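Local structure of FHA domain-containing protein FhaA (Mycobacterium tuberculosis, 3PO8) at residues L58-L61 with G66-V69; S24-I27 with A33-R36. The protein regulates cell growth and peptidoglycan synthesis by binding MviN, and recognises phosphorylated MviN and PknB through its FHA domain, the part in this model. All blocks are in the same frame, centred on the assembly; numbering follows the deposited sequence.

Interaction 1 of 2, residues L58-L61 with G66-V69; sequences LADL and GTTV
The carboxylate of Asp60 has the Gly66-Thr67 peptide on one side of its plane, past its OD2 end, and the Thr67 hydroxyl at its OD2 edge. On that side the carbonyl carbon of Gly66 comes within 3.6 Å of Asp60 OD2, while the other face is turned back to the carbonyl carbon of Asp60 itself. At the edge, Thr67 OG1 donates a hydrogen bond to Asp60 OD2 over 2.8 Å, on the anti lone pair, away from OD1. With CG anti to the backbone N (chi1 -179°), Asp60 stretches across from strand 56-60, and the two side chains run alongside each other head to tail. Thr67 holds OG1 beside its own N and turns CG2 inward, where it meets Leu58 CD2 at 4.3 Å. The other branch of the leucine, CD1, reaches Val69 CG2, also at 4.3 Å, and Leu47 and Ile85 add to this apolar layer. Strand 56-60 belongs to the mixed sheet and strand 68-69 to the antiparallel one, so the contact closes one part of the FHA beta sandwich between its two sheets. Ser63, in the connecting loop, also hydrogen-bonds Asp60 OD2 through OG, and His46 NE2 bonds Gly66 O. One buried carboxylate oxygen is thus gripped by two hydroxyls, those of Ser63 and Thr67. That is consistent with an ionised aspartate whose negative charge the two hydroxyls would stabilise at OD2; the shared oxygen ties Ser63 of the 62-65 turn and Thr67 to the end of strand 56-60.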
loop_
_atom_site.group_PDB
_atom_site.type_symbol
_atom_site.label_atom_id
_atom_site.label_comp_id
_atom_site.label_asym_id
_atom_site.label_seq_id
_atom_site.Cartn_x
_atom_site.Cartn_y
_atom_site.Cartn_z
ATOM N N LEU A 58 1.358 7.801 0.616
ATOM C CA LEU A 58 2.237 6.703 0.259
ATOM C C LEU A 58 3.650 7.197 -0.022
ATOM O O LEU A 58 3.841 8.208 -0.667
ATOM C CB LEU A 58 1.666 5.972 -0.964
ATOM C CG LEU A 58 2.484 4.810 -1.527
ATOM C CD1 LEU A 58 1.526 3.750 -2.102
ATOM C CD2 LEU A 58 3.505 5.276 -2.564
ATOM N N ALA A 59 4.659 6.470 0.415
ATOM C CA ALA A 59 6.049 6.795 0.123
ATOM C C ALA A 59 6.823 5.531 -0.218
ATOM O O ALA A 59 6.835 4.576 0.565
ATOM C CB ALA A 59 6.687 7.492 1.307
ATOM N N ASP A 60 7.485 5.503 -1.371
ATOM C CA ASP A 60 8.395 4.442 -1.706
ATOM C C ASP A 60 9.594 4.545 -0.789
ATOM O O ASP A 60 10.105 5.633 -0.577
ATOM C CB ASP A 60 8.840 4.577 -3.160
ATOM C CG ASP A 60 9.783 3.466 -3.564
ATOM O OD1 ASP A 60 11.011 3.661 -3.439
ATOM O OD2 ASP A 60 9.300 2.384 -3.965
ATOM N N LEU A 61 10.032 3.428 -0.231
ATOM C CA LEU A 61 11.140 3.419 0.737
ATOM C C LEU A 61 12.436 3.029 0.067
ATOM O O LEU A 61 13.074 2.063 0.481
ATOM C CB LEU A 61 10.830 2.464 1.894
ATOM C CG LEU A 61 9.623 2.829 2.748
ATOM C CD1 LEU A 61 9.280 1.760 3.751
ATOM C CD2 LEU A 61 9.887 4.167 3.450
ATOM N N GLY A 66 11.058 -0.124 -7.305
ATOM C CA GLY A 66 10.129 1.005 -7.360
ATOM C C GLY A 66 8.673 0.670 -7.119
ATOM O O GLY A 66 8.297 -0.482 -6.975
ATOM N N THR A 67 7.879 1.724 -7.100
ATOM C CA THR A 67 6.450 1.637 -6.861
ATOM C C THR A 67 5.759 2.496 -7.900
ATOM O O THR A 67 6.238 3.562 -8.243
ATOM C CB THR A 67 6.090 2.137 -5.436
ATOM O OG1 THR A 67 6.790 1.355 -4.469
ATOM C CG2 THR A 67 4.605 2.056 -5.167
ATOM N N THR A 68 4.618 2.043 -8.399
ATOM C CA THR A 68 3.755 2.900 -9.211
ATOM C C THR A 68 2.361 2.974 -8.632
ATOM O O THR A 68 1.904 2.076 -7.935
ATOM C CB THR A 68 3.623 2.469 -10.682
ATOM O OG1 THR A 68 2.946 1.217 -10.770
ATOM C CG2 THR A 68 4.970 2.310 -11.321
ATOM N N VAL A 69 1.713 4.092 -8.891
ATOM C CA VAL A 69 0.292 4.241 -8.582
ATOM C C VAL A 69 -0.398 4.663 -9.866
ATOM O O VAL A 69 0.025 5.621 -10.514
ATOM C CB VAL A 69 0.003 5.243 -7.443
ATOM C CG1 VAL A 69 -1.523 5.293 -7.130
ATOM C CG2 VAL A 69 0.788 4.890 -6.205
#

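Interaction 2 of 2, residues S24-I27 with A33-R36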
loop_
_atom_site.group_PDB
_atom_site.type_symbol
_atom_site.label_atom_id
_atom_site.label_comp_id
_atom_site.label_asym_id
_atom_site.label_seq_id
_atom_site.Cartn_x
_atom_site.Cartn_y
_atom_site.Cartn_z
ATOM N N SER A 24 2.249 4.889 10.663
ATOM C CA SER A 24 2.967 4.296 9.569
ATOM C C SER A 24 2.533 2.845 9.333
ATOM O O SER A 24 2.407 2.063 10.273
ATOM C CB SER A 24 4.453 4.359 9.876
ATOM O OG SER A 24 5.181 3.525 9.026
ATOM N N ASN A 25 2.306 2.501 8.072
ATOM C CA ASN A 25 1.929 1.151 7.662
ATOM C C ASN A 25 2.881 0.683 6.591
ATOM O O ASN A 25 2.829 1.208 5.474
ATOM C CB ASN A 25 0.508 1.137 7.075
ATOM C CG ASN A 25 -0.554 1.584 8.057
ATOM O OD1 ASN A 25 -1.233 0.755 8.659
ATOM N ND2 ASN A 25 -0.707 2.894 8.222
ATOM N N ILE A 26 3.758 -0.257 6.911
ATOM C CA ILE A 26 4.784 -0.697 5.975
ATOM C C ILE A 26 4.317 -1.899 5.180
ATOM O O ILE A 26 3.812 -2.866 5.725
ATOM C CB ILE A 26 6.092 -1.079 6.732
ATOM C CG1 ILE A 26 6.599 0.124 7.547
ATOM C CG2 ILE A 26 7.164 -1.690 5.789
ATOM C CD1 ILE A 26 7.081 1.296 6.748
ATOM N N ILE A 27 4.467 -1.809 3.861
ATOM C CA ILE A 27 4.234 -2.928 2.961
ATOM C C ILE A 27 5.579 -3.422 2.479
ATOM O O ILE A 27 6.422 -2.637 2.062
ATOM C CB ILE A 27 3.376 -2.504 1.753
ATOM C CG1 ILE A 27 2.028 -1.976 2.185
ATOM C CG2 ILE A 27 3.195 -3.654 0.797
ATOM C CD1 ILE A 27 1.285 -1.399 1.032
ATOM N N ALA A 33 6.954 -6.066 8.171
ATOM C CA ALA A 33 5.906 -5.378 7.417
ATOM C C ALA A 33 4.564 -5.566 8.058
ATOM O O ALA A 33 4.265 -6.649 8.567
ATOM C CB ALA A 33 5.867 -5.878 5.933
ATOM N N GLN A 34 3.758 -4.511 8.036
ATOM C CA GLN A 34 2.363 -4.594 8.459
ATOM C C GLN A 34 1.511 -5.356 7.470
ATOM O O GLN A 34 0.565 -6.040 7.853
ATOM C CB GLN A 34 1.774 -3.199 8.687
ATOM C CG GLN A 34 2.063 -2.608 10.079
ATOM C CD GLN A 34 3.460 -2.125 10.273
ATOM O OE1 GLN A 34 4.054 -1.472 9.410
ATOM N NE2 GLN A 34 4.013 -2.430 11.439
ATOM N N PHE A 35 1.816 -5.203 6.178
ATOM C CA PHE A 35 1.157 -5.943 5.101
ATOM C C PHE A 35 2.296 -6.589 4.319
ATOM O O PHE A 35 3.068 -5.926 3.633
ATOM C CB PHE A 35 0.319 -5.007 4.223
ATOM C CG PHE A 35 -0.640 -5.696 3.291
ATOM C CD1 PHE A 35 -1.203 -6.933 3.579
ATOM C CD2 PHE A 35 -1.048 -5.052 2.142
ATOM C CE1 PHE A 35 -2.128 -7.518 2.704
ATOM C CE2 PHE A 35 -1.977 -5.619 1.285
ATOM C CZ PHE A 35 -2.506 -6.855 1.571
ATOM N N ARG A 36 2.417 -7.895 4.496
ATOM C CA ARG A 36 3.568 -8.656 4.034
ATOM C C ARG A 36 3.218 -9.400 2.749
ATOM O O ARG A 36 2.223 -10.130 2.710
ATOM C CB ARG A 36 4.018 -9.617 5.131
ATOM C CG ARG A 36 5.309 -10.337 4.829
ATOM C CD ARG A 36 5.636 -11.276 5.954
ATOM N NE ARG A 36 6.939 -11.897 5.790
ATOM C CZ ARG A 36 7.470 -12.735 6.661
ATOM N NH1 ARG A 36 6.836 -13.012 7.771
ATOM N NH2 ARG A 36 8.659 -13.262 6.423
#
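Gln34 meets Ile26 at both ends of its side chain, through CB and through OE1. Its CB sits 3.6 Å from Ile26 O; Gln34 CG stands beside Gln34's own backbone N, anti to its carbonyl carbon, and a bend at chi2 (75°) swings the amide over toward Ile26 N. At the tip, OE1 accepts the Ile26 N-H at 2.8 Å, nearly straight (167°) and on a lone pair in the amide plane, and the same OE1 lies 3.4 Å from Ile26 CB. One step on, the main chain takes over: Phe35 N donates to Ile26 O over 3.1 Å, and Gln34 N also donates to Ile26 O, but weakly (angle 123°). Ile27 and Phe35 pair in parallel register, and Ile27 CA gives a C-H contact to Phe35 O at 3.3 Å. Their side chains point the same way, Ile27 CG1 resting near the edge of the phenyl ring, into the core with Leu8 and Ile92; Tyr18 meets the ring with planes nearly parallel. Where Gln34 has not yet entered the short edge strand 35-36, its side-chain amide thus supplies the acceptor for Ile26 N, so the polar groups of a buried residue are bonded on both N and O.

How the interactions relate
Both contacts use the mixed sheet of the sandwich, and strand 47-51 lies between their strands 23-28 and 56-60. Interaction 2 adds the edge strand 35-36 to that sheet, whereas interaction 1 joins strand 56-60, next to the other edge of that sheet, to strand 68-69 of the opposing one. Their centres are 13 Å apart, yet they touch directly: Leu61 CD1 packs on Ile26 CD1 at 3.7 Å. Leu47 receives Leu58 from interaction 1 and Ile27 from interaction 2, a shared piece of core. In FHA domains phosphothreonine is bound by loops at one end of the sandwich; the 62-65 turn closed by interaction 1, and the turn joining 24-27 to 33-36, probably belong to that end.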